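Long-range contacts in endonuclease II (Enterobacteria phage t4, PDB 2WSH), which nicks and cleaves cytosine-containing double-stranded DNA in a sequence-specific, magnesium-dependent way, contributing to host DNA degradation that supplies nucleotides for phage DNA synthesis: residues 19-24 / 34-39; 45-50 / 96-101; 53-58 / 132-137; 102-107 / 119-124. The protein carries 1 engineered substitution. One frame throughout, in Å; residues are numbered along the deposited sequence.

Contact 1: 19-24 / 34-39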
# COMPACT_ATOMS: atom_id res chain seq x y z
N LYS A 19 17.52 -12.61 -16.47
CA LYS A 19 17.93 -14.00 -16.59
C LYS A 19 18.67 -14.44 -15.34
O LYS A 19 19.63 -13.80 -14.90
CB LYS A 19 18.81 -14.22 -17.82
CG LYS A 19 19.49 -15.58 -17.82
CD LYS A 19 19.94 -15.99 -19.21
CE LYS A 19 20.63 -17.34 -19.17
NZ LYS A 19 21.05 -17.81 -20.51
N TYR A 20 18.23 -15.55 -14.77
CA TYR A 20 18.79 -16.04 -13.53
C TYR A 20 19.79 -17.15 -13.81
O TYR A 20 20.93 -17.07 -13.37
CB TYR A 20 17.67 -16.54 -12.61
CG TYR A 20 18.16 -17.10 -11.29
CD1 TYR A 20 18.76 -16.29 -10.34
CD2 TYR A 20 18.02 -18.45 -11.00
CE1 TYR A 20 19.20 -16.80 -9.13
CE2 TYR A 20 18.46 -18.97 -9.80
CZ TYR A 20 19.05 -18.15 -8.87
OH TYR A 20 19.48 -18.67 -7.67
N THR A 21 19.37 -18.17 -14.55
CA THR A 21 20.29 -19.24 -14.92
C THR A 21 19.79 -20.03 -16.11
O THR A 21 18.67 -19.86 -16.59
CB THR A 21 20.57 -20.20 -13.74
OG1 THR A 21 21.66 -21.07 -14.08
CG2 THR A 21 19.34 -21.05 -13.44
N GLU A 22 20.66 -20.92 -16.60
CA GLU A 22 20.34 -21.79 -17.71
C GLU A 22 20.65 -23.22 -17.28
O GLU A 22 21.57 -23.44 -16.50
CB GLU A 22 21.18 -21.40 -18.93
CG GLU A 22 21.05 -22.32 -20.13
CD GLU A 22 21.68 -21.72 -21.38
OE1 GLU A 22 21.87 -20.49 -21.42
OE2 GLU A 22 21.99 -22.48 -22.32
N LEU A 23 19.87 -24.18 -17.76
CA LEU A 23 20.13 -25.58 -17.47
C LEU A 23 20.83 -26.23 -18.66
O LEU A 23 20.52 -25.93 -19.81
CB LEU A 23 18.84 -26.33 -17.14
CG LEU A 23 18.08 -25.87 -15.89
CD1 LEU A 23 16.92 -26.79 -15.62
CD2 LEU A 23 19.01 -25.81 -14.69
N GLU A 24 21.77 -27.13 -18.38
CA GLU A 24 22.52 -27.79 -19.44
C GLU A 24 22.97 -29.19 -19.06
O GLU A 24 23.44 -29.43 -17.95
CB GLU A 24 23.71 -26.92 -19.86
CG GLU A 24 24.45 -26.28 -18.70
CD GLU A 24 25.20 -25.03 -19.12
OE1 GLU A 24 24.97 -24.54 -20.24
OE2 GLU A 24 26.02 -24.53 -18.31
N LEU A 34 24.69 -25.85 -10.34
CA LEU A 34 24.42 -24.44 -10.54
C LEU A 34 25.16 -23.57 -9.53
O LEU A 34 24.92 -23.67 -8.33
CB LEU A 34 22.91 -24.18 -10.44
CG LEU A 34 22.01 -25.09 -11.27
CD1 LEU A 34 20.56 -24.81 -10.95
CD2 LEU A 34 22.29 -24.92 -12.76
N SER A 35 26.06 -22.74 -10.03
CA SER A 35 26.72 -21.75 -9.19
C SER A 35 25.98 -20.43 -9.36
O SER A 35 26.19 -19.71 -10.34
CB SER A 35 28.19 -21.61 -9.55
OG SER A 35 28.93 -21.07 -8.46
N ILE A 36 25.10 -20.13 -8.41
CA ILE A 36 24.24 -18.96 -8.51
C ILE A 36 23.93 -18.40 -7.13
O ILE A 36 23.75 -19.17 -6.18
CB ILE A 36 22.91 -19.31 -9.21
CG1 ILE A 36 22.32 -20.59 -8.60
CG2 ILE A 36 23.11 -19.49 -10.70
CD1 ILE A 36 21.22 -21.21 -9.42
N PRO A 37 23.89 -17.07 -7.00
CA PRO A 37 23.50 -16.46 -5.73
C PRO A 37 22.02 -16.72 -5.50
O PRO A 37 21.31 -17.07 -6.44
CB PRO A 37 23.73 -14.96 -5.97
CG PRO A 37 24.55 -14.87 -7.23
CD PRO A 37 24.17 -16.06 -8.04
N ASN A 38 21.54 -16.56 -4.28
CA ASN A 38 20.13 -16.82 -4.04
C ASN A 38 19.26 -15.60 -4.31
O ASN A 38 19.73 -14.46 -4.28
CB ASN A 38 19.87 -17.39 -2.64
CG ASN A 38 18.72 -18.39 -2.62
OD1 ASN A 38 18.64 -19.24 -1.74
ND2 ASN A 38 17.83 -18.29 -3.60
N LYS A 39 17.99 -15.85 -4.57
CA LYS A 39 17.04 -14.82 -4.96
C LYS A 39 15.70 -15.22 -4.36
O LYS A 39 15.21 -16.32 -4.60
CB LYS A 39 16.97 -14.72 -6.49
CG LYS A 39 16.42 -13.39 -6.99
CD LYS A 39 16.97 -13.06 -8.37
CE LYS A 39 18.33 -12.37 -8.28
NZ LYS A 39 18.20 -10.92 -7.95

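Contact 2: 45-50 / 96-101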
# COMPACT_ATOMS: atom_id res chain seq x y z
N ALA A 45 10.19 -17.28 -14.52
CA ALA A 45 9.71 -17.66 -15.83
C ALA A 45 10.62 -18.73 -16.40
O ALA A 45 11.84 -18.62 -16.32
CB ALA A 45 9.67 -16.45 -16.75
N ILE A 46 10.02 -19.78 -16.94
CA ILE A 46 10.79 -20.79 -17.64
C ILE A 46 10.65 -20.54 -19.12
O ILE A 46 9.54 -20.36 -19.62
CB ILE A 46 10.30 -22.21 -17.30
CG1 ILE A 46 10.32 -22.43 -15.79
CG2 ILE A 46 11.15 -23.26 -18.01
CD1 ILE A 46 9.99 -23.85 -15.37
N ALA A 47 11.78 -20.52 -19.82
CA ALA A 47 11.80 -20.28 -21.26
C ALA A 47 12.50 -21.41 -21.99
O ALA A 47 13.57 -21.85 -21.57
CB ALA A 47 12.48 -18.95 -21.58
N ILE A 48 11.88 -21.88 -23.06
CA ILE A 48 12.43 -22.95 -23.89
C ILE A 48 12.63 -22.40 -25.29
O ILE A 48 11.67 -21.98 -25.95
CB ILE A 48 11.49 -24.17 -23.94
CG1 ILE A 48 11.11 -24.63 -22.53
CG2 ILE A 48 12.14 -25.31 -24.70
CD1 ILE A 48 12.26 -25.20 -21.73
N ASN A 49 13.88 -22.38 -25.75
CA ASN A 49 14.20 -21.75 -27.02
C ASN A 49 13.68 -20.32 -27.07
O ASN A 49 13.11 -19.87 -28.07
CB ASN A 49 13.66 -22.59 -28.18
CG ASN A 49 14.22 -24.00 -28.17
OD1 ASN A 49 15.37 -24.22 -27.80
ND2 ASN A 49 13.41 -24.97 -28.59
N ASP A 50 13.85 -19.61 -25.95
CA ASP A 50 13.47 -18.20 -25.83
C ASP A 50 11.96 -17.97 -25.73
O ASP A 50 11.51 -16.83 -25.78
CB ASP A 50 14.05 -17.39 -26.99
CG ASP A 50 15.56 -17.45 -27.04
OD1 ASP A 50 16.20 -17.21 -25.99
OD2 ASP A 50 16.11 -17.74 -28.12
N LYS A 96 17.19 -25.13 -25.52
CA LYS A 96 17.76 -24.26 -24.50
C LYS A 96 16.73 -23.99 -23.42
O LYS A 96 15.61 -23.60 -23.72
CB LYS A 96 18.20 -22.94 -25.12
CG LYS A 96 19.04 -22.08 -24.19
CD LYS A 96 18.86 -20.60 -24.49
CE LYS A 96 18.86 -20.33 -25.98
NZ LYS A 96 18.41 -18.94 -26.30
N VAL A 97 17.11 -24.19 -22.16
CA VAL A 97 16.18 -24.04 -21.04
C VAL A 97 16.66 -22.96 -20.07
O VAL A 97 17.69 -23.12 -19.41
CB VAL A 97 16.02 -25.35 -20.25
CG1 VAL A 97 15.09 -25.15 -19.06
CG2 VAL A 97 15.52 -26.47 -21.15
N GLU A 98 15.90 -21.87 -19.99
CA GLU A 98 16.31 -20.72 -19.18
C GLU A 98 15.29 -20.37 -18.11
O GLU A 98 14.08 -20.53 -18.30
CB GLU A 98 16.54 -19.51 -20.08
CG GLU A 98 17.65 -19.69 -21.10
CD GLU A 98 17.74 -18.53 -22.08
OE1 GLU A 98 16.74 -18.26 -22.77
OE2 GLU A 98 18.81 -17.90 -22.14
N PHE A 99 15.80 -19.89 -16.98
CA PHE A 99 14.96 -19.34 -15.93
C PHE A 99 15.21 -17.85 -15.79
O PHE A 99 16.36 -17.41 -15.71
CB PHE A 99 15.27 -20.03 -14.60
CG PHE A 99 14.76 -21.44 -14.51
CD1 PHE A 99 13.56 -21.71 -13.89
CD2 PHE A 99 15.48 -22.48 -15.05
CE1 PHE A 99 13.08 -23.00 -13.81
CE2 PHE A 99 15.01 -23.78 -14.98
CZ PHE A 99 13.81 -24.04 -14.35
N TYR A 100 14.13 -17.07 -15.78
CA TYR A 100 14.19 -15.64 -15.51
C TYR A 100 13.52 -15.36 -14.17
O TYR A 100 12.64 -16.10 -13.74
CB TYR A 100 13.48 -14.86 -16.60
CG TYR A 100 14.23 -14.79 -17.91
CD1 TYR A 100 14.79 -13.59 -18.35
CD2 TYR A 100 14.36 -15.91 -18.72
CE1 TYR A 100 15.47 -13.52 -19.56
CE2 TYR A 100 15.03 -15.85 -19.93
CZ TYR A 100 15.59 -14.65 -20.34
OH TYR A 100 16.26 -14.58 -21.54
N ALA A 101 13.91 -14.26 -13.53
CA ALA A 101 13.30 -13.87 -12.26
C ALA A 101 12.85 -12.42 -12.28
O ALA A 101 13.58 -11.55 -12.76
CB ALA A 101 14.25 -14.12 -11.12
O HOH W 1 15.28 -20.55 -23.65

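Contact 3: 53-58 / 132-137. With PO4 (phosphate ion), chain E.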
# COMPACT_ATOMS: atom_id res chain seq x y z
N VAL A 53 7.20 -20.71 -21.33
CA VAL A 53 6.37 -21.90 -21.15
C VAL A 53 5.70 -21.96 -19.78
O VAL A 53 4.72 -22.68 -19.60
CB VAL A 53 7.15 -23.20 -21.40
CG1 VAL A 53 7.71 -23.22 -22.81
CG2 VAL A 53 8.26 -23.38 -20.37
N TYR A 54 6.21 -21.20 -18.82
CA TYR A 54 5.70 -21.31 -17.46
C TYR A 54 5.99 -20.09 -16.59
O TYR A 54 7.09 -19.54 -16.62
CB TYR A 54 6.28 -22.55 -16.78
CG TYR A 54 5.75 -22.81 -15.39
CD1 TYR A 54 4.47 -23.32 -15.20
CD2 TYR A 54 6.52 -22.55 -14.26
CE1 TYR A 54 3.98 -23.57 -13.93
CE2 TYR A 54 6.04 -22.79 -12.99
CZ TYR A 54 4.76 -23.30 -12.83
OH TYR A 54 4.27 -23.55 -11.57
N ILE A 55 4.99 -19.69 -15.82
CA ILE A 55 5.15 -18.65 -14.81
C ILE A 55 4.94 -19.26 -13.44
O ILE A 55 3.89 -19.84 -13.16
CB ILE A 55 4.12 -17.51 -14.99
CG1 ILE A 55 4.45 -16.68 -16.23
CG2 ILE A 55 4.09 -16.62 -13.76
CD1 ILE A 55 5.66 -15.80 -16.06
N GLY A 56 5.95 -19.17 -12.58
CA GLY A 56 5.85 -19.66 -11.23
C GLY A 56 6.10 -18.58 -10.20
O GLY A 56 6.52 -17.48 -10.55
N LYS A 57 5.84 -18.88 -8.94
CA LYS A 57 6.21 -17.98 -7.85
C LYS A 57 6.96 -18.79 -6.80
O LYS A 57 6.72 -19.99 -6.65
CB LYS A 57 4.98 -17.32 -7.24
CG LYS A 57 4.00 -18.30 -6.61
CD LYS A 57 2.74 -17.59 -6.14
CE LYS A 57 1.77 -18.56 -5.46
NZ LYS A 57 0.46 -17.92 -5.16
N THR A 58 7.88 -18.14 -6.08
CA THR A 58 8.68 -18.84 -5.08
C THR A 58 9.28 -17.91 -4.03
O THR A 58 9.64 -16.77 -4.32
CB THR A 58 9.81 -19.66 -5.73
OG1 THR A 58 10.50 -20.42 -4.73
CG2 THR A 58 10.79 -18.75 -6.45
N PHE A 132 -0.47 -14.31 -20.36
CA PHE A 132 0.29 -15.07 -21.35
C PHE A 132 -0.25 -16.48 -21.62
O PHE A 132 0.10 -17.09 -22.62
CB PHE A 132 1.76 -15.15 -20.96
CG PHE A 132 2.45 -13.82 -20.87
CD1 PHE A 132 2.49 -12.99 -21.98
CD2 PHE A 132 3.05 -13.41 -19.70
CE1 PHE A 132 3.13 -11.76 -21.91
CE2 PHE A 132 3.69 -12.19 -19.62
CZ PHE A 132 3.72 -11.36 -20.73
N ASN A 133 -1.08 -16.99 -20.72
CA ASN A 133 -1.52 -18.38 -20.82
C ASN A 133 -0.35 -19.32 -21.13
O ASN A 133 -0.39 -20.05 -22.12
CB ASN A 133 -2.57 -18.54 -21.92
CG ASN A 133 -3.84 -17.77 -21.64
OD1 ASN A 133 -4.55 -18.03 -20.67
ND2 ASN A 133 -4.14 -16.80 -22.50
N PRO A 134 0.69 -19.30 -20.28
CA PRO A 134 1.83 -20.18 -20.57
C PRO A 134 1.36 -21.63 -20.62
O PRO A 134 0.49 -22.01 -19.84
CB PRO A 134 2.77 -19.95 -19.38
CG PRO A 134 2.31 -18.67 -18.75
CD PRO A 134 0.84 -18.61 -18.99
N PRO A 135 1.93 -22.43 -21.53
CA PRO A 135 1.49 -23.80 -21.81
C PRO A 135 1.53 -24.71 -20.58
O PRO A 135 0.65 -25.55 -20.39
CB PRO A 135 2.50 -24.29 -22.84
CG PRO A 135 3.06 -23.05 -23.45
CD PRO A 135 3.10 -22.06 -22.34
N TRP A 136 2.55 -24.54 -19.75
CA TRP A 136 2.77 -25.44 -18.62
C TRP A 136 1.96 -25.07 -17.38
O TRP A 136 1.98 -25.79 -16.39
CB TRP A 136 4.25 -25.47 -18.25
CG TRP A 136 5.10 -26.05 -19.32
CD1 TRP A 136 4.72 -26.41 -20.58
CD2 TRP A 136 6.51 -26.30 -19.24
NE1 TRP A 136 5.80 -26.89 -21.28
CE2 TRP A 136 6.91 -26.84 -20.48
CE3 TRP A 136 7.46 -26.15 -18.23
CZ2 TRP A 136 8.22 -27.21 -20.74
CZ3 TRP A 136 8.76 -26.52 -18.49
CH2 TRP A 136 9.13 -27.05 -19.73
N ASN A 137 1.26 -23.94 -17.44
CA ASN A 137 0.40 -23.52 -16.34
C ASN A 137 -0.99 -24.13 -16.47
O ASN A 137 -1.78 -23.72 -17.32
CB ASN A 137 0.30 -22.00 -16.29
CG ASN A 137 1.56 -21.36 -15.72
OD1 ASN A 137 2.43 -20.91 -16.47
ND2 ASN A 137 1.66 -21.34 -14.40
P PO4 E . 6.06 -24.20 -8.33
O1 PO4 E . 5.36 -23.35 -9.37
O2 PO4 E . 5.59 -23.81 -6.95
O3 PO4 E . 5.77 -25.67 -8.55
O4 PO4 E . 7.54 -23.95 -8.47

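Contact 4: 102-107 / 119-124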
# COMPACT_ATOMS: atom_id res chain seq x y z
N ARG A 102 11.66 -12.16 -11.76
CA ARG A 102 11.16 -10.80 -11.58
C ARG A 102 10.98 -10.53 -10.10
O ARG A 102 10.14 -11.14 -9.45
CB ARG A 102 9.85 -10.60 -12.33
CG ARG A 102 9.09 -9.35 -11.92
CD ARG A 102 7.80 -9.18 -12.73
NE ARG A 102 6.88 -8.22 -12.12
CZ ARG A 102 6.81 -6.93 -12.45
NH1 ARG A 102 7.60 -6.43 -13.39
NH2 ARG A 102 5.94 -6.15 -11.83
N GLN A 103 11.79 -9.62 -9.56
CA GLN A 103 11.79 -9.38 -8.12
C GLN A 103 10.48 -8.76 -7.65
O GLN A 103 10.06 -7.72 -8.16
CB GLN A 103 12.97 -8.49 -7.71
CG GLN A 103 13.12 -8.32 -6.20
CD GLN A 103 13.42 -9.62 -5.48
OE1 GLN A 103 14.47 -10.23 -5.70
NE2 GLN A 103 12.52 -10.04 -4.60
N CYS A 104 9.85 -9.39 -6.67
CA CYS A 104 8.65 -8.84 -6.05
C CYS A 104 8.96 -8.43 -4.61
O CYS A 104 10.07 -8.63 -4.13
CB CYS A 104 7.50 -9.85 -6.10
SG CYS A 104 6.80 -10.12 -7.76
N PHE A 105 7.97 -7.87 -3.93
CA PHE A 105 8.19 -7.33 -2.60
C PHE A 105 7.01 -7.62 -1.68
O PHE A 105 6.10 -8.37 -2.03
CB PHE A 105 8.43 -5.82 -2.68
CG PHE A 105 7.30 -5.08 -3.32
CD1 PHE A 105 6.36 -4.42 -2.56
CD2 PHE A 105 7.17 -5.06 -4.70
CE1 PHE A 105 5.31 -3.74 -3.15
CE2 PHE A 105 6.13 -4.39 -5.30
CZ PHE A 105 5.20 -3.73 -4.52
N ASN A 106 7.02 -7.00 -0.50
CA ASN A 106 5.95 -7.19 0.46
C ASN A 106 5.27 -5.88 0.86
O ASN A 106 5.91 -4.83 0.94
CB ASN A 106 6.46 -7.93 1.69
CG ASN A 106 6.79 -9.38 1.40
OD1 ASN A 106 5.91 -10.23 1.36
ND2 ASN A 106 8.07 -9.66 1.17
N LEU A 107 3.97 -5.95 1.10
CA LEU A 107 3.21 -4.80 1.57
C LEU A 107 2.53 -5.15 2.89
O LEU A 107 1.96 -6.23 3.04
CB LEU A 107 2.17 -4.39 0.52
CG LEU A 107 2.74 -3.83 -0.77
CD1 LEU A 107 1.69 -3.81 -1.87
CD2 LEU A 107 3.29 -2.43 -0.53
N ALA A 119 2.39 -10.71 0.03
CA ALA A 119 3.51 -10.86 -0.87
C ALA A 119 2.98 -10.62 -2.27
O ALA A 119 2.03 -11.28 -2.69
CB ALA A 119 4.12 -12.24 -0.75
N THR A 120 3.57 -9.68 -3.00
CA THR A 120 3.03 -9.30 -4.30
C THR A 120 3.12 -10.42 -5.34
O THR A 120 2.40 -10.39 -6.33
CB THR A 120 3.68 -8.01 -4.85
OG1 THR A 120 5.08 -8.24 -5.08
CG2 THR A 120 3.50 -6.86 -3.88
N ILE A 121 4.00 -11.40 -5.13
CA ILE A 121 4.01 -12.55 -6.02
C ILE A 121 2.63 -13.19 -6.05
O ILE A 121 2.19 -13.69 -7.08
CB ILE A 121 5.05 -13.62 -5.62
CG1 ILE A 121 4.84 -14.06 -4.16
CG2 ILE A 121 6.47 -13.11 -5.83
CD1 ILE A 121 5.62 -15.29 -3.78
N ASP A 122 1.95 -13.16 -4.91
CA ASP A 122 0.61 -13.74 -4.81
C ASP A 122 -0.39 -12.97 -5.67
O ASP A 122 -1.40 -13.53 -6.11
CB ASP A 122 0.14 -13.76 -3.36
CG ASP A 122 0.78 -14.87 -2.56
OD1 ASP A 122 1.36 -15.79 -3.18
OD2 ASP A 122 0.71 -14.83 -1.31
N LEU A 123 -0.11 -11.70 -5.90
CA LEU A 123 -0.96 -10.84 -6.72
C LEU A 123 -0.60 -10.92 -8.20
O LEU A 123 -1.47 -10.80 -9.06
CB LEU A 123 -0.84 -9.39 -6.27
CG LEU A 123 -1.37 -8.99 -4.90
CD1 LEU A 123 -1.10 -7.51 -4.66
CD2 LEU A 123 -2.86 -9.29 -4.79
N GLU A 124 0.68 -11.10 -8.48
CA GLU A 124 1.18 -10.99 -9.85
C GLU A 124 1.06 -12.28 -10.65
O GLU A 124 0.73 -12.26 -11.84
CB GLU A 124 2.63 -10.50 -9.86
CG GLU A 124 2.78 -9.04 -9.47
CD GLU A 124 4.09 -8.44 -9.95
OE1 GLU A 124 4.92 -9.19 -10.50
OE2 GLU A 124 4.29 -7.22 -9.78

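Contact 1: 19-24 / 34-39
Tyr20 reaches across from strand 18-23 to the loop at Ile36, Pro37 and Lys39. Its CB already points toward that loop, and with CG anti to the backbone N (chi1 179°) the ring carries straight on. Along one side of the ring, CD1 and CE1 slide past the aliphatic part of Lys39, which runs the opposite way; CE1 lies 4.0 Å from Lys39 CB. On the other side, CE2 meets Ile36 CD1 at 3.6 Å, the isoleucine crossing the tyrosine at about a right angle. At the tip, Tyr20 OH donates to Pro37 O over 2.7 Å, a bond whose donor is tilted 20° from the carbonyl plane. Tyrosine suits this place because one side chain supplies both an apolar flank and a proton for a loop carbonyl. Further along, Ile36 CG2 packs on Thr21, and Leu34 CD2 touches Leu23 CD2 at 3.9 Å, so branched aliphatic groups continue the seam. Tyr20 and Thr21 both stand opposite Phe99 in a classic beta bulge, which leaves both side chains facing the loop. Strand 18-23 pairs with strand 97-111 through its backbone, while Tyr20 and Leu34 also rest on helix 61-73, on Leu61 and Ile65 respectively.

Contact 2: 45-50 / 96-101
The Phe99 ring takes Ile46 obliquely: the two side chains lie side by side, pointing the same way, with Ile46 CG1 3.4 Å from Phe99 CE1. Tyr100, on the other side of the sheet, has Ala45 O near its plane at the edge and the methyl of Ala47 approaching obliquely. Small alanines suit that side, where Met8 of helix 8-14 also packs. Four backbone bonds, each 2.8 Å long, join Ala45 with Tyr100 and Ala47 with Glu98, the hydrogen-bonded pairs of an antiparallel ladder between two strands of the GIY-YIG sheet. Beside Phe99 and Ile46, Ile48 CD1 reaches Val97 CG2 at 3.5 Å. Where the strands end, Asn49 takes a positive phi readily adopted by asparagine, and its OD1 accepts from Lys96 N at 3.1 Å. In the Asp50 conformer described, one of two, Lys96 NZ pairs with Asp50 OD1 at 2.8 Å. The approach of Asp50 OD1 to Glu98 OE1, 3.4 Å, belongs to that conformer and is doubtful to the same degree. Such proximity would probably be unfavourable alone, but Lys96 and Lys19, the latter bound to Glu98 OE2, may offset it; a water accepts from Asp50 N and lies within hydrogen-bonding distance of Glu98 OE1.

Contact 3: 53-58 / 132-137
Val53 and Trp136 make the close apolar junction: Val53 CG2 sits over the centre of the six-membered ring, 3.4 Å from its centroid and 6° off the normal, a CH-pi contact. That methyl lies between the backbone N and the carbonyl carbon of Val53, a rotamer that turns it onto the indole. Alongside, Val53 O accepts from Trp136 N almost in line with its own C=O bond, and buried Pro134 packs CG against Ile55 CG1 at 3.9 Å. Asn137 then binds Ile55 twice, OD1 receiving Ile55 N at 2.9 Å on a lone pair while ND2 donates to Ile55 O at 3.0 Å. A carboxamide suits the place because it carries acceptor and donor side by side, matching the N-H and C=O of one residue, and the two bonds fix its rotation. Its plane lies 6° from that of the Tyr54 ring, with ND2 3.3 Å from Tyr54 CE1. Tyr54, Ile55 and Gly56 form the YIG element of the GIY-YIG nuclease fold, and the lack of a beta carbon on Gly56 keeps the place beside Tyr54 CE2 clear. Tyr54 OH lies 2.5 Å from O1 of a phosphate ion, so short that the exact length is doubtful. The ion, probably from the crystallisation liquor, is also held by Tyr44, Arg64 and Lys83, consistent with a site for a DNA phosphate. On the looser, solvent side, exposed Pro135, in the type I turn from Pro134 to Asn137, meets Val53 chiefly through CD.

Contact 4: 102-107 / 119-124
Asn106 and Ala119 form a non-hydrogen-bonded antiparallel pair, and just beyond it Thr120 N donates to Phe105 O at 3.0 Å, almost straight at 177°. Thr120 fills several roles at once. Its OG1, between the backbone N and the carbonyl carbon (chi1 63°), accepts from Phe105 N at 3.1 Å, while its methyl CG2 lies over one face of the Phe105 ring, 3.7 Å from the centroid and displaced toward the rim. Threonine suits the spot, since one short branched side chain serves a backbone N-H and an aromatic face together. The hairpin of strands 97-111 and 114-119 leads on to helix 121-132 of the GIY-YIG domain, and Thr120 O accepts from both Leu123 N and Glu124 N. Cys104, small enough for a narrow place, has CB only 3.4 Å from Ile121 CG2, a tight contact. Farther along, Arg102, extended from CG to NE, meets Glu124 side-on: NE binds OE1 at 2.7 Å and NH2 binds OE2 at 2.8 Å, both on the syn side of the carboxylate, with the two planes 31° apart. This bidentate salt bridge pairs two buried charges. Arg102 NH1 also reaches Glu112 of the fourth subunit, and the Phe105 ring meets Phe105 of the second. Asn106 and Leu107 continue the sheet into a strand of the third subunit.

Overall arrangement
All four contacts reach one antiparallel sheet. Contact 1 closes first along the chain; contacts 2 and 3 then interleave, and contact 4 falls between the two segments of contact 3. The centres of contacts 1 and 2, and of contacts 2 and 3, are about 11 Å apart, joined by probable backbone hydrogen bonds between neighbouring strands: Tyr20 with Phe99, and Ile46 with Val53 and Tyr54. The centre of contact 4 lies about 20 Å from that of contact 2 on the same long strand 97-111, across the chain's centre, and contact 4 is tied to contact 3 by the Lys57–Asp122 salt bridge. The sheet thus links the phosphate site at contact 3 to the subunit interfaces of the homotetramer around contact 4.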